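Local coordinates for protein endo-beta-mannanase (PDB 7BOB) that probably removes mannose units from the ends of beta-1,4-linked mannan chains as a homotrimeric exo-beta-1,4-mannosidase of glycoside hydrolase family 5, at residues Y24-S28 with E41-D45; A497-A501 with F515-R520; P383-W389 with E425-R431; I191-H197 with I234-H240; G527-L531 with V541-R545. All blocks are in the same frame, centred on the assembly; numbering follows the deposited sequence.

In the fold
Interactions 1 and 4 belong to the N-terminal (beta/alpha)8 barrel, interactions 2, 3 and 5 to the C-terminal domain. Interaction 4 joins the fifth and sixth barrel strands, and H240 at its end bonds to E156 and so probably borders the active site; interaction 1, in the loop after the first strand, has its centre 25 Å from that of interaction 4. Interaction 3 comes within about 8 Å of interaction 4, nearest atoms, where the domains meet. Interactions 3 and 5 lie at the two outermost strands of one mixed sheet, their centres 23 Å apart. Interaction 2, about 9 Å from interaction 5 at the nearest atoms, also meets another subunit of the trimer.

Interaction 1 of 5, residues Y24-S28 with E41-D45; sequences YWPAS and EIFSD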
# COMPACT_ATOMS: atom_id res chain seq x y z
N TYR A 24 -37.24 0.13 -2.12
CA TYR A 24 -38.13 -0.91 -1.59
C TYR A 24 -37.58 -2.32 -1.70
O TYR A 24 -37.19 -2.76 -2.78
CB TYR A 24 -39.49 -0.91 -2.30
CG TYR A 24 -40.41 -1.96 -1.74
CD1 TYR A 24 -40.96 -1.83 -0.47
CD2 TYR A 24 -40.72 -3.09 -2.47
CE1 TYR A 24 -41.80 -2.78 0.05
CE2 TYR A 24 -41.56 -4.06 -1.96
CZ TYR A 24 -42.09 -3.90 -0.70
OH TYR A 24 -42.93 -4.89 -0.23
N TRP A 25 -37.64 -3.04 -0.57
CA TRP A 25 -37.66 -4.50 -0.48
C TRP A 25 -38.72 -4.86 0.56
O TRP A 25 -38.86 -4.15 1.56
CB TRP A 25 -36.32 -5.12 -0.03
CG TRP A 25 -35.19 -5.03 -0.99
CD1 TRP A 25 -34.06 -4.27 -0.85
CD2 TRP A 25 -35.03 -5.76 -2.21
NE1 TRP A 25 -33.22 -4.47 -1.92
CE2 TRP A 25 -33.79 -5.38 -2.77
CE3 TRP A 25 -35.82 -6.69 -2.90
CZ2 TRP A 25 -33.32 -5.89 -3.98
CZ3 TRP A 25 -35.34 -7.21 -4.10
CH2 TRP A 25 -34.10 -6.81 -4.63
N PRO A 26 -39.46 -5.95 0.37
CA PRO A 26 -40.40 -6.38 1.42
C PRO A 26 -39.67 -6.70 2.72
O PRO A 26 -38.52 -7.14 2.72
CB PRO A 26 -41.04 -7.65 0.83
CG PRO A 26 -40.66 -7.65 -0.61
CD PRO A 26 -39.36 -6.94 -0.71
N ALA A 27 -40.37 -6.48 3.84
CA ALA A 27 -39.81 -6.81 5.15
C ALA A 27 -39.46 -8.30 5.27
O ALA A 27 -38.43 -8.65 5.86
CB ALA A 27 -40.80 -6.45 6.24
N SER A 28 -40.33 -9.18 4.77
CA SER A 28 -40.22 -10.59 5.11
C SER A 28 -39.09 -11.30 4.37
O SER A 28 -38.61 -12.33 4.86
CB SER A 28 -41.53 -11.31 4.82
OG SER A 28 -41.78 -11.32 3.43
N GLU A 41 -48.26 -8.86 0.70
CA GLU A 41 -47.37 -7.99 1.46
C GLU A 41 -46.89 -6.82 0.60
O GLU A 41 -46.97 -5.67 1.02
CB GLU A 41 -46.19 -8.80 2.01
CG GLU A 41 -45.13 -7.97 2.76
CD GLU A 41 -44.02 -8.82 3.37
OE1 GLU A 41 -44.00 -10.05 3.13
OE2 GLU A 41 -43.16 -8.25 4.10
N ILE A 42 -46.41 -7.11 -0.62
CA ILE A 42 -45.93 -6.05 -1.51
C ILE A 42 -47.03 -5.02 -1.78
O ILE A 42 -46.82 -3.80 -1.61
CB ILE A 42 -45.41 -6.67 -2.82
CG1 ILE A 42 -44.18 -7.55 -2.56
CG2 ILE A 42 -45.12 -5.60 -3.85
CD1 ILE A 42 -43.83 -8.52 -3.71
N PHE A 43 -48.21 -5.48 -2.18
CA PHE A 43 -49.28 -4.56 -2.56
C PHE A 43 -49.76 -3.77 -1.34
O PHE A 43 -50.10 -2.58 -1.45
CB PHE A 43 -50.43 -5.32 -3.22
CG PHE A 43 -50.10 -5.88 -4.60
CD1 PHE A 43 -48.80 -5.81 -5.13
CD2 PHE A 43 -51.10 -6.48 -5.39
CE1 PHE A 43 -48.49 -6.33 -6.39
CE2 PHE A 43 -50.81 -7.02 -6.66
CZ PHE A 43 -49.50 -6.94 -7.17
N SER A 44 -49.78 -4.41 -0.17
CA SER A 44 -50.09 -3.67 1.04
C SER A 44 -49.04 -2.60 1.31
O SER A 44 -49.37 -1.51 1.80
CB SER A 44 -50.23 -4.63 2.22
OG SER A 44 -50.22 -3.92 3.44
N ASP A 45 -47.77 -2.87 0.97
CA ASP A 45 -46.73 -1.86 1.14
C ASP A 45 -46.89 -0.73 0.12
O ASP A 45 -46.64 0.44 0.44
CB ASP A 45 -45.33 -2.49 1.02
CG ASP A 45 -44.91 -3.26 2.26
OD1 ASP A 45 -45.44 -2.99 3.37
OD2 ASP A 45 -44.06 -4.15 2.13
O HOH W 1 -42.87 -5.52 3.98
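E41 OE2 is gripped by S28 N, at 3.1 Å, and by a water, while E41 OE1 receives the hydroxyl S28 OG at 2.6 Å. The two S28 donors come in on the syn side of their oxygens, each somewhat out of the carboxylate plane, and in this way S28 grips both branches of one group. E41 reaches from its helix to the loop on an extended chain, its CG turned away from the backbone N (chi1 176°). One turn further on, D45 OD2 meets the phenol Y24 OH at 2.7 Å through its anti lone pair, near the plane of the ring and at its edge; ring and carboxylate planes stand 71° apart. The same water links the two acids, donating to E41 OE2 and to D45 OD2 and accepting from A27 N at 2.7 Å. P26 CG rests beside I42 CG1, 4.0 Å away, with M33 touching both residues. The contact fastens the loop after the first strand of the (beta/alpha)8 barrel to the first long helix, 39-51. Since loop donors and water surround the acids, and K320 forms a salt bridge with D45 OD1, both carboxylates probably stay ionised.

Interaction 2 of 5, residues A497-A501 with F515-R520; sequences AATPA and FLRGMR
Two loops of the C-terminal domain pack here through an arginine and a phenylalanine: R520 and F515 meet the backbone of A497-A501, where strand 490-496 passes into strand 501-505. A501 N lies at the edge of the F515 ring, in its plane, and T499 O of the same 497-501 loop is 3.4 Å from F515 CE1. Over one face of that ring runs R520, its CD 3.4 Å above the plane and offset toward the rim. CG of R520 lies anti to the backbone N (chi1 -164°) and the chain stays extended to NE, which carries the guanidinium past the ring to 497-501. There A501 CB sits over one guanidinium face, 3.4 Å from R520 NH2, and T499 O lies at the guanidinium edge. A water in the guanidinium plane accepts from R520 NH2 (3.1 Å), and the same nitrogen forms a salt bridge with D534. Nearer the backbone, A498 CB touches G518 O at 3.5 Å. The loops also reach a second subunit: R517 O bonds to N246 ND2 of that chain, and A497 packs on its S253. Strands 501-505 and 508-512, joined by a backbone bond between A501 and F512, form a beta hairpin, and A498, the centre of an inverse gamma turn, lies in the loop leading into it.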
# COMPACT_ATOMS: atom_id res chain seq x y z
N ALA A 497 12.95 24.78 4.29
CA ALA A 497 12.50 23.60 5.03
C ALA A 497 11.00 23.67 5.31
O ALA A 497 10.46 24.73 5.66
CB ALA A 497 13.28 23.48 6.34
N ALA A 498 10.34 22.52 5.21
CA ALA A 498 8.90 22.43 5.37
C ALA A 498 8.50 22.34 6.84
O ALA A 498 7.66 21.52 7.21
CB ALA A 498 8.35 21.22 4.60
N THR A 499 9.09 23.19 7.67
CA THR A 499 8.78 23.24 9.08
C THR A 499 7.56 24.12 9.32
O THR A 499 7.23 24.97 8.48
CB THR A 499 9.98 23.79 9.85
OG1 THR A 499 10.33 25.08 9.34
CG2 THR A 499 11.15 22.84 9.73
N PRO A 500 6.87 23.95 10.45
CA PRO A 500 5.59 24.64 10.66
C PRO A 500 5.72 26.16 10.58
O PRO A 500 6.73 26.75 10.97
CB PRO A 500 5.16 24.19 12.05
CG PRO A 500 5.74 22.85 12.19
CD PRO A 500 7.10 22.92 11.49
N ALA A 501 4.68 26.79 10.06
CA ALA A 501 4.59 28.24 10.03
C ALA A 501 3.58 28.65 11.09
O ALA A 501 2.45 28.16 11.10
CB ALA A 501 4.19 28.75 8.65
N PHE A 515 2.09 21.62 3.89
CA PHE A 515 2.44 22.48 2.78
C PHE A 515 2.26 21.67 1.51
O PHE A 515 2.42 20.45 1.52
CB PHE A 515 3.88 23.02 2.93
CG PHE A 515 4.07 23.81 4.21
CD1 PHE A 515 4.47 23.17 5.37
CD2 PHE A 515 3.76 25.16 4.26
CE1 PHE A 515 4.59 23.88 6.56
CE2 PHE A 515 3.89 25.87 5.44
CZ PHE A 515 4.32 25.22 6.60
N LEU A 516 1.88 22.34 0.44
CA LEU A 516 1.42 21.61 -0.73
C LEU A 516 2.57 20.81 -1.32
O LEU A 516 3.67 21.32 -1.52
CB LEU A 516 0.83 22.56 -1.78
CG LEU A 516 -0.15 21.92 -2.77
CD1 LEU A 516 -1.48 21.57 -2.09
CD2 LEU A 516 -0.38 22.83 -3.97
N ARG A 517 2.30 19.52 -1.58
CA ARG A 517 3.28 18.55 -2.03
C ARG A 517 4.42 18.40 -1.03
O ARG A 517 5.49 17.94 -1.40
CB ARG A 517 3.83 18.89 -3.42
CG ARG A 517 2.77 19.07 -4.49
CD ARG A 517 3.46 19.28 -5.83
NE ARG A 517 2.53 19.61 -6.91
CZ ARG A 517 2.00 18.71 -7.73
NH1 ARG A 517 2.29 17.42 -7.59
NH2 ARG A 517 1.17 19.09 -8.71
N GLY A 518 4.21 18.80 0.23
CA GLY A 518 5.25 18.64 1.21
C GLY A 518 6.40 19.62 1.10
O GLY A 518 7.41 19.45 1.79
N MET A 519 6.28 20.63 0.24
CA MET A 519 7.37 21.58 0.01
C MET A 519 6.92 22.99 0.37
O MET A 519 5.75 23.37 0.20
CB MET A 519 7.84 21.54 -1.44
CG MET A 519 8.51 20.23 -1.79
SD MET A 519 9.29 20.25 -3.41
CE MET A 519 7.84 20.21 -4.49
N ARG A 520 7.88 23.76 0.86
CA ARG A 520 7.68 25.15 1.22
C ARG A 520 8.66 26.01 0.43
O ARG A 520 9.77 25.57 0.12
CB ARG A 520 7.87 25.32 2.72
CG ARG A 520 7.33 26.60 3.25
CD ARG A 520 7.20 26.53 4.73
NE ARG A 520 7.00 27.86 5.28
CZ ARG A 520 7.22 28.18 6.54
NH1 ARG A 520 7.67 27.25 7.39
NH2 ARG A 520 7.00 29.42 6.95
O HOH W 2 8.15 29.14 9.80

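Interaction 3 of 5, residues P383-W389 with E425-R431; sequences PTVHLYW and EHVGIVR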
# COMPACT_ATOMS: atom_id res chain seq x y z
N PRO A 383 -25.20 32.41 -4.06
CA PRO A 383 -24.05 32.07 -3.21
C PRO A 383 -23.06 33.22 -3.07
O PRO A 383 -22.81 33.96 -4.03
CB PRO A 383 -23.43 30.86 -3.94
CG PRO A 383 -24.25 30.70 -5.27
CD PRO A 383 -24.95 32.01 -5.45
N THR A 384 -22.50 33.38 -1.88
CA THR A 384 -21.59 34.48 -1.59
C THR A 384 -20.11 34.11 -1.76
O THR A 384 -19.24 34.95 -1.49
CB THR A 384 -21.85 34.98 -0.17
OG1 THR A 384 -21.57 33.93 0.76
CG2 THR A 384 -23.33 35.37 -0.00
N VAL A 385 -19.81 32.88 -2.21
CA VAL A 385 -18.44 32.39 -2.42
C VAL A 385 -18.49 31.02 -3.10
O VAL A 385 -19.41 30.23 -2.85
CB VAL A 385 -17.66 32.33 -1.09
CG1 VAL A 385 -18.03 31.08 -0.27
CG2 VAL A 385 -16.19 32.40 -1.35
N HIS A 386 -17.52 30.74 -3.98
CA HIS A 386 -17.50 29.51 -4.77
C HIS A 386 -16.18 28.76 -4.57
O HIS A 386 -15.10 29.35 -4.69
CB HIS A 386 -17.70 29.82 -6.26
CG HIS A 386 -19.10 30.21 -6.62
ND1 HIS A 386 -19.65 31.42 -6.28
CD2 HIS A 386 -20.07 29.53 -7.29
CE1 HIS A 386 -20.89 31.48 -6.73
NE2 HIS A 386 -21.17 30.35 -7.35
N LEU A 387 -16.27 27.47 -4.28
CA LEU A 387 -15.09 26.62 -4.21
C LEU A 387 -14.69 26.16 -5.61
O LEU A 387 -15.56 25.83 -6.43
CB LEU A 387 -15.37 25.41 -3.31
CG LEU A 387 -15.77 25.71 -1.87
CD1 LEU A 387 -16.31 24.44 -1.21
CD2 LEU A 387 -14.58 26.27 -1.11
N TYR A 388 -13.39 26.14 -5.88
CA TYR A 388 -12.88 25.86 -7.22
C TYR A 388 -12.77 24.35 -7.43
O TYR A 388 -12.04 23.67 -6.71
CB TYR A 388 -11.52 26.53 -7.42
CG TYR A 388 -10.94 26.41 -8.81
CD1 TYR A 388 -9.95 25.47 -9.08
CD2 TYR A 388 -11.39 27.21 -9.85
CE1 TYR A 388 -9.41 25.34 -10.35
CE2 TYR A 388 -10.85 27.10 -11.12
CZ TYR A 388 -9.86 26.16 -11.36
OH TYR A 388 -9.32 26.02 -12.61
N TRP A 389 -13.54 23.82 -8.41
CA TRP A 389 -13.43 22.43 -8.86
C TRP A 389 -12.41 22.38 -10.00
O TRP A 389 -12.62 23.03 -11.03
CB TRP A 389 -14.80 21.92 -9.33
CG TRP A 389 -14.87 20.47 -9.80
CD1 TRP A 389 -14.44 19.98 -11.00
CD2 TRP A 389 -15.44 19.35 -9.09
NE1 TRP A 389 -14.70 18.65 -11.08
CE2 TRP A 389 -15.32 18.23 -9.94
CE3 TRP A 389 -16.04 19.19 -7.84
CZ2 TRP A 389 -15.75 16.95 -9.56
CZ3 TRP A 389 -16.49 17.91 -7.48
CH2 TRP A 389 -16.33 16.81 -8.33
N GLU A 425 -21.40 31.93 5.23
CA GLU A 425 -21.37 32.13 3.78
C GLU A 425 -22.27 31.11 3.09
O GLU A 425 -22.53 30.03 3.63
CB GLU A 425 -19.94 32.01 3.26
CG GLU A 425 -18.99 33.01 3.91
CD GLU A 425 -18.96 34.33 3.16
OE1 GLU A 425 -19.66 34.46 2.13
OE2 GLU A 425 -18.23 35.23 3.60
N HIS A 426 -22.77 31.48 1.91
CA HIS A 426 -23.48 30.57 1.02
C HIS A 426 -22.49 30.08 -0.03
O HIS A 426 -21.97 30.88 -0.82
CB HIS A 426 -24.68 31.23 0.34
CG HIS A 426 -25.80 31.57 1.28
ND1 HIS A 426 -26.15 30.78 2.35
CD2 HIS A 426 -26.66 32.63 1.30
CE1 HIS A 426 -27.16 31.33 3.00
NE2 HIS A 426 -27.49 32.45 2.38
N VAL A 427 -22.22 28.78 -0.04
CA VAL A 427 -21.09 28.23 -0.79
C VAL A 427 -21.60 27.55 -2.06
O VAL A 427 -22.40 26.61 -1.99
CB VAL A 427 -20.28 27.26 0.06
CG1 VAL A 427 -19.05 26.81 -0.71
CG2 VAL A 427 -19.93 27.91 1.40
N GLY A 428 -21.09 28.00 -3.21
CA GLY A 428 -21.27 27.33 -4.47
C GLY A 428 -20.00 26.62 -4.95
O GLY A 428 -18.95 26.64 -4.31
N ILE A 429 -20.15 25.98 -6.11
CA ILE A 429 -19.07 25.29 -6.81
C ILE A 429 -18.93 25.94 -8.17
O ILE A 429 -19.93 26.24 -8.82
CB ILE A 429 -19.37 23.78 -6.97
CG1 ILE A 429 -19.73 23.16 -5.62
CG2 ILE A 429 -18.19 23.04 -7.65
CD1 ILE A 429 -18.55 23.01 -4.68
N VAL A 430 -17.70 26.20 -8.58
CA VAL A 430 -17.42 26.74 -9.91
C VAL A 430 -16.46 25.78 -10.59
O VAL A 430 -15.55 25.24 -9.95
CB VAL A 430 -16.86 28.18 -9.84
CG1 VAL A 430 -15.56 28.23 -9.02
CG2 VAL A 430 -16.63 28.73 -11.24
N ARG A 431 -16.68 25.54 -11.88
CA ARG A 431 -15.97 24.48 -12.59
C ARG A 431 -14.79 25.05 -13.35
O ARG A 431 -14.96 25.95 -14.17
CB ARG A 431 -16.92 23.74 -13.54
CG ARG A 431 -17.95 22.90 -12.82
CD ARG A 431 -18.96 22.25 -13.79
NE ARG A 431 -18.30 21.63 -14.94
CZ ARG A 431 -18.94 20.96 -15.89
NH1 ARG A 431 -20.27 20.83 -15.83
NH2 ARG A 431 -18.27 20.44 -16.91
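Strands 385-389 and 427-431, the two parallel strands of a beta-alpha-beta unit, bridge from V385 with V427 to W389 with R431. Their backbone bonds alternate in the parallel manner: G428 N to V385 O, L387 N to G428 O, V430 N to L387 O and W389 N to V430 O. On one face L387 leans across to V427, its CG 3.6 Å from V427 CG1, and W389 CB meets I429 CG2 at 3.9 Å. On the other face the H386 ring lies over G428, with G428 CA 4.2 Å from the ring centroid in an off-centre CH-pi contact. A beta carbon at G428 would clash with H386 CD2, so glycine suits this pairing. V430 CG1 lies 3.8 Å from H386 CB. Before the strands begin, T384 OG1 accepts from H426 N at 3.0 Å; E425 OE1 lies so close to the same hydroxyl that the length is doubtful. OG1 stands between the backbone N and the carbonyl carbon (chi1 63°), which turns it toward H426 N; E425 OE2 is held by R444. Helix 406-422, the crossover of the unit, covers L387 and V427 with H417 and L420. Strand 444-448 pairs along the other edge of 385-389, while 427-431 ends the sheet within the chain and faces the barrel domain, where K269 binds V427 O and F274 meets W389 edge-to-face.

Interaction 4 of 5, residues I191-H197 with I234-H240; sequences ILSGCDH and IDVLTMH
H240, near the end of the sixth strand of the (beta/alpha)8 barrel, lies against the chain that leaves the fifth. H240 CB packs on D196 CB at 3.5 Å. From there the ring, with CG anti to the carbonyl carbon (chi1 -61°), runs past the backbone of G194 and C195: C195 O stands 3.5 Å above one face, offset toward the rim, and H240 CE1 comes 3.3 Å from G194 O. At the tip ND1 bonds to E156 OE2 and NE2 to Q280 OE1, so the ring ties strand 6 to groups after strand 4 and on strand 7, the strands that end in the catalytic acids of this family. A phenylalanine here would probably leave E156 OE2 and Q280 OE1 without their imidazole partner. Two residues earlier, T238 OG1 donates to C195 O at 2.8 Å, in the carbonyl plane and on a lone pair. Farther back along the chains the backbones are bridged once, L192 with V236, and their side chains lie side by side. I191 O accepts from both D235 N (2.9 Å) and V236 N, while D235 OD2, also paired with R183, takes I191 N on its anti lone pair. M239 bends back until SD lies 3.5 Å from H197 CA. Between these ends S193 OG accepts C195 N at 3.0 Å, closing an ST turn.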
# COMPACT_ATOMS: atom_id res chain seq x y z
N ILE A 191 -32.74 7.86 -18.27
CA ILE A 191 -31.84 6.89 -17.64
C ILE A 191 -31.06 7.60 -16.54
O ILE A 191 -30.51 8.69 -16.76
CB ILE A 191 -30.91 6.23 -18.67
CG1 ILE A 191 -31.73 5.68 -19.84
CG2 ILE A 191 -30.12 5.11 -18.03
CD1 ILE A 191 -30.90 5.17 -20.98
N LEU A 192 -31.04 7.01 -15.36
CA LEU A 192 -30.26 7.50 -14.24
C LEU A 192 -29.10 6.55 -14.03
O LEU A 192 -29.18 5.36 -14.35
CB LEU A 192 -31.10 7.60 -12.97
CG LEU A 192 -32.49 8.24 -13.08
CD1 LEU A 192 -33.57 7.20 -13.22
CD2 LEU A 192 -32.74 9.07 -11.86
N SER A 193 -28.00 7.08 -13.47
CA SER A 193 -26.81 6.27 -13.26
C SER A 193 -26.99 5.30 -12.09
O SER A 193 -26.58 4.15 -12.19
CB SER A 193 -25.59 7.16 -13.01
OG SER A 193 -25.55 7.58 -11.66
N GLY A 194 -27.57 5.74 -10.98
CA GLY A 194 -27.60 4.93 -9.78
C GLY A 194 -26.36 5.03 -8.90
O GLY A 194 -26.26 4.29 -7.91
N CYS A 195 -25.42 5.91 -9.23
CA CYS A 195 -24.16 6.04 -8.51
C CYS A 195 -24.32 6.81 -7.20
O CYS A 195 -25.32 7.51 -6.97
CB CYS A 195 -23.13 6.73 -9.41
SG CYS A 195 -22.58 5.71 -10.81
N ASP A 196 -23.32 6.70 -6.33
CA ASP A 196 -23.38 7.35 -5.03
C ASP A 196 -22.31 8.42 -4.92
O ASP A 196 -21.80 8.90 -5.94
CB ASP A 196 -23.29 6.31 -3.90
CG ASP A 196 -21.96 5.55 -3.88
OD1 ASP A 196 -20.96 6.05 -4.43
OD2 ASP A 196 -21.90 4.43 -3.31
N HIS A 197 -21.93 8.78 -3.70
CA HIS A 197 -21.00 9.89 -3.50
C HIS A 197 -19.57 9.54 -3.89
O HIS A 197 -18.73 10.44 -3.97
CB HIS A 197 -21.09 10.39 -2.06
CG HIS A 197 -20.58 9.42 -1.03
ND1 HIS A 197 -21.03 8.12 -0.96
CD2 HIS A 197 -19.67 9.56 -0.04
CE1 HIS A 197 -20.40 7.49 0.03
NE2 HIS A 197 -19.57 8.35 0.60
N ILE A 234 -26.61 9.19 -19.96
CA ILE A 234 -27.26 9.34 -18.66
C ILE A 234 -27.94 10.71 -18.60
O ILE A 234 -27.27 11.74 -18.73
CB ILE A 234 -26.26 9.17 -17.51
CG1 ILE A 234 -25.68 7.75 -17.52
CG2 ILE A 234 -26.93 9.49 -16.18
CD1 ILE A 234 -26.69 6.70 -17.15
N ASP A 235 -29.26 10.73 -18.42
CA ASP A 235 -29.97 12.01 -18.39
C ASP A 235 -29.99 12.63 -17.01
O ASP A 235 -30.01 13.86 -16.90
CB ASP A 235 -31.43 11.85 -18.88
CG ASP A 235 -31.51 11.20 -20.25
OD1 ASP A 235 -31.18 11.87 -21.25
OD2 ASP A 235 -31.87 10.01 -20.32
N VAL A 236 -30.02 11.82 -15.96
CA VAL A 236 -30.18 12.31 -14.59
C VAL A 236 -29.06 11.73 -13.74
O VAL A 236 -29.02 10.51 -13.49
CB VAL A 236 -31.54 11.94 -13.99
CG1 VAL A 236 -31.62 12.48 -12.58
CG2 VAL A 236 -32.69 12.48 -14.86
N LEU A 237 -28.17 12.59 -13.26
CA LEU A 237 -27.17 12.17 -12.28
C LEU A 237 -27.87 11.82 -10.98
O LEU A 237 -28.96 12.32 -10.69
CB LEU A 237 -26.16 13.28 -12.05
CG LEU A 237 -25.55 13.83 -13.34
CD1 LEU A 237 -24.47 14.89 -13.03
CD2 LEU A 237 -24.95 12.67 -14.15
N THR A 238 -27.26 10.93 -10.20
CA THR A 238 -27.81 10.60 -8.89
C THR A 238 -26.78 10.85 -7.78
O THR A 238 -25.57 10.87 -8.01
CB THR A 238 -28.29 9.15 -8.82
OG1 THR A 238 -27.16 8.29 -8.96
CG2 THR A 238 -29.30 8.85 -9.93
N MET A 239 -27.30 11.03 -6.56
CA MET A 239 -26.49 11.14 -5.35
C MET A 239 -27.15 10.31 -4.26
O MET A 239 -28.38 10.26 -4.16
CB MET A 239 -26.33 12.60 -4.91
CG MET A 239 -25.30 12.81 -3.79
SD MET A 239 -23.76 11.93 -4.15
CE MET A 239 -23.23 12.73 -5.68
N HIS A 240 -26.32 9.60 -3.50
CA HIS A 240 -26.71 8.82 -2.34
C HIS A 240 -25.92 9.33 -1.15
O HIS A 240 -24.73 9.63 -1.28
CB HIS A 240 -26.38 7.33 -2.49
CG HIS A 240 -27.06 6.64 -3.63
ND1 HIS A 240 -26.87 5.30 -3.90
CD2 HIS A 240 -27.92 7.10 -4.57
CE1 HIS A 240 -27.59 4.96 -4.96
NE2 HIS A 240 -28.24 6.04 -5.38
O HOH W 3 -24.45 10.12 -11.84

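Interaction 5 of 5, residues G527-L531 with V541-R545; sequences GAQIL and VLRHR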
# COMPACT_ATOMS: atom_id res chain seq x y z
N GLY A 527 5.13 42.73 -7.03
CA GLY A 527 3.81 43.32 -7.15
C GLY A 527 2.94 43.09 -5.94
O GLY A 527 2.12 43.95 -5.60
N ALA A 528 3.10 41.95 -5.27
CA ALA A 528 2.23 41.67 -4.14
C ALA A 528 2.73 42.37 -2.88
O ALA A 528 3.93 42.62 -2.71
CB ALA A 528 2.13 40.16 -3.89
N GLN A 529 1.78 42.68 -2.01
CA GLN A 529 2.05 43.15 -0.66
C GLN A 529 2.04 41.96 0.30
O GLN A 529 1.33 40.98 0.09
CB GLN A 529 0.98 44.16 -0.20
CG GLN A 529 0.84 45.44 -1.06
CD GLN A 529 0.11 45.24 -2.40
OE1 GLN A 529 0.75 45.14 -3.45
NE2 GLN A 529 -1.23 45.18 -2.36
N ILE A 530 2.84 42.06 1.35
CA ILE A 530 2.93 41.01 2.35
C ILE A 530 1.87 41.29 3.41
O ILE A 530 2.02 42.19 4.24
CB ILE A 530 4.33 40.92 2.95
CG1 ILE A 530 5.29 40.33 1.92
CG2 ILE A 530 4.34 40.08 4.22
CD1 ILE A 530 6.76 40.50 2.28
N LEU A 531 0.78 40.53 3.37
CA LEU A 531 -0.31 40.78 4.30
C LEU A 531 -0.04 40.19 5.69
O LEU A 531 -0.43 40.79 6.70
CB LEU A 531 -1.62 40.23 3.73
CG LEU A 531 -2.95 40.67 4.32
CD1 LEU A 531 -3.37 42.04 3.81
CD2 LEU A 531 -4.03 39.63 3.97
N VAL A 541 1.18 35.22 3.93
CA VAL A 541 -0.01 35.59 3.15
C VAL A 541 0.32 36.82 2.31
O VAL A 541 0.73 37.85 2.84
CB VAL A 541 -1.24 35.87 4.03
CG1 VAL A 541 -2.44 36.19 3.16
CG2 VAL A 541 -1.56 34.67 4.93
N LEU A 542 0.14 36.70 1.00
CA LEU A 542 0.31 37.80 0.07
C LEU A 542 -1.05 38.33 -0.40
O LEU A 542 -2.06 37.61 -0.38
CB LEU A 542 1.13 37.38 -1.15
CG LEU A 542 2.40 36.58 -0.93
CD1 LEU A 542 3.06 36.29 -2.27
CD2 LEU A 542 3.35 37.34 -0.00
N ARG A 543 -1.05 39.59 -0.85
CA ARG A 543 -2.24 40.23 -1.43
C ARG A 543 -1.83 41.04 -2.65
O ARG A 543 -0.95 41.91 -2.55
CB ARG A 543 -2.95 41.13 -0.40
CG ARG A 543 -4.32 41.64 -0.87
CD ARG A 543 -5.25 41.99 0.28
NE ARG A 543 -5.95 40.81 0.80
CZ ARG A 543 -6.61 40.76 1.95
NH1 ARG A 543 -6.69 41.83 2.74
NH2 ARG A 543 -7.20 39.62 2.32
N HIS A 544 -2.46 40.76 -3.78
CA HIS A 544 -2.02 41.30 -5.07
C HIS A 544 -3.24 41.78 -5.83
O HIS A 544 -4.16 40.99 -6.09
CB HIS A 544 -1.28 40.25 -5.89
CG HIS A 544 -0.63 40.79 -7.13
ND1 HIS A 544 -0.45 40.03 -8.26
CD2 HIS A 544 -0.12 42.01 -7.40
CE1 HIS A 544 0.16 40.77 -9.18
NE2 HIS A 544 0.37 41.97 -8.69
N ARG A 545 -3.25 43.05 -6.20
CA ARG A 545 -4.34 43.58 -7.00
C ARG A 545 -3.97 43.50 -8.48
O ARG A 545 -2.83 43.81 -8.86
CB ARG A 545 -4.66 45.00 -6.56
CG ARG A 545 -5.36 45.04 -5.21
CD ARG A 545 -6.14 46.35 -5.00
NE ARG A 545 -6.92 46.77 -6.17
CZ ARG A 545 -8.14 46.29 -6.41
NH1 ARG A 545 -8.68 45.42 -5.60
NH2 ARG A 545 -8.85 46.65 -7.45
O HOH W 4 -1.11 44.96 -5.44
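L531 and V541 touch at the apolar centre, L531 CD2 lying 3.9 Å from V541 CG1. On the other face of the sheet I530 CG1 meets L542 CD2 at 4.0 Å. The same L531 methyl CD2 sits over the middle of the R543 guanidinium, 3.4 Å above its plane. R543 bends at chi3 (-83°), which lays the flat group under the leucine, and its NE bonds to T552 OG1 on the neighbouring strand. Shortening R543 to an alanine is likely to leave the L531 methyls without the flat group beneath them and T552 OG1 without this donor. These strands form a beta hairpin at the border of the mixed sheet. Q529 and R543 are its hydrogen-bonded pair, each N 2.9 Å from the other's O, and I530 with L542 the non-hydrogen-bonded one; L531 N then binds V541 O at 2.7 Å. Farther out, H544 CD2 lies 3.5 Å from G527 O, while H544 ND1 bonds to L487 O.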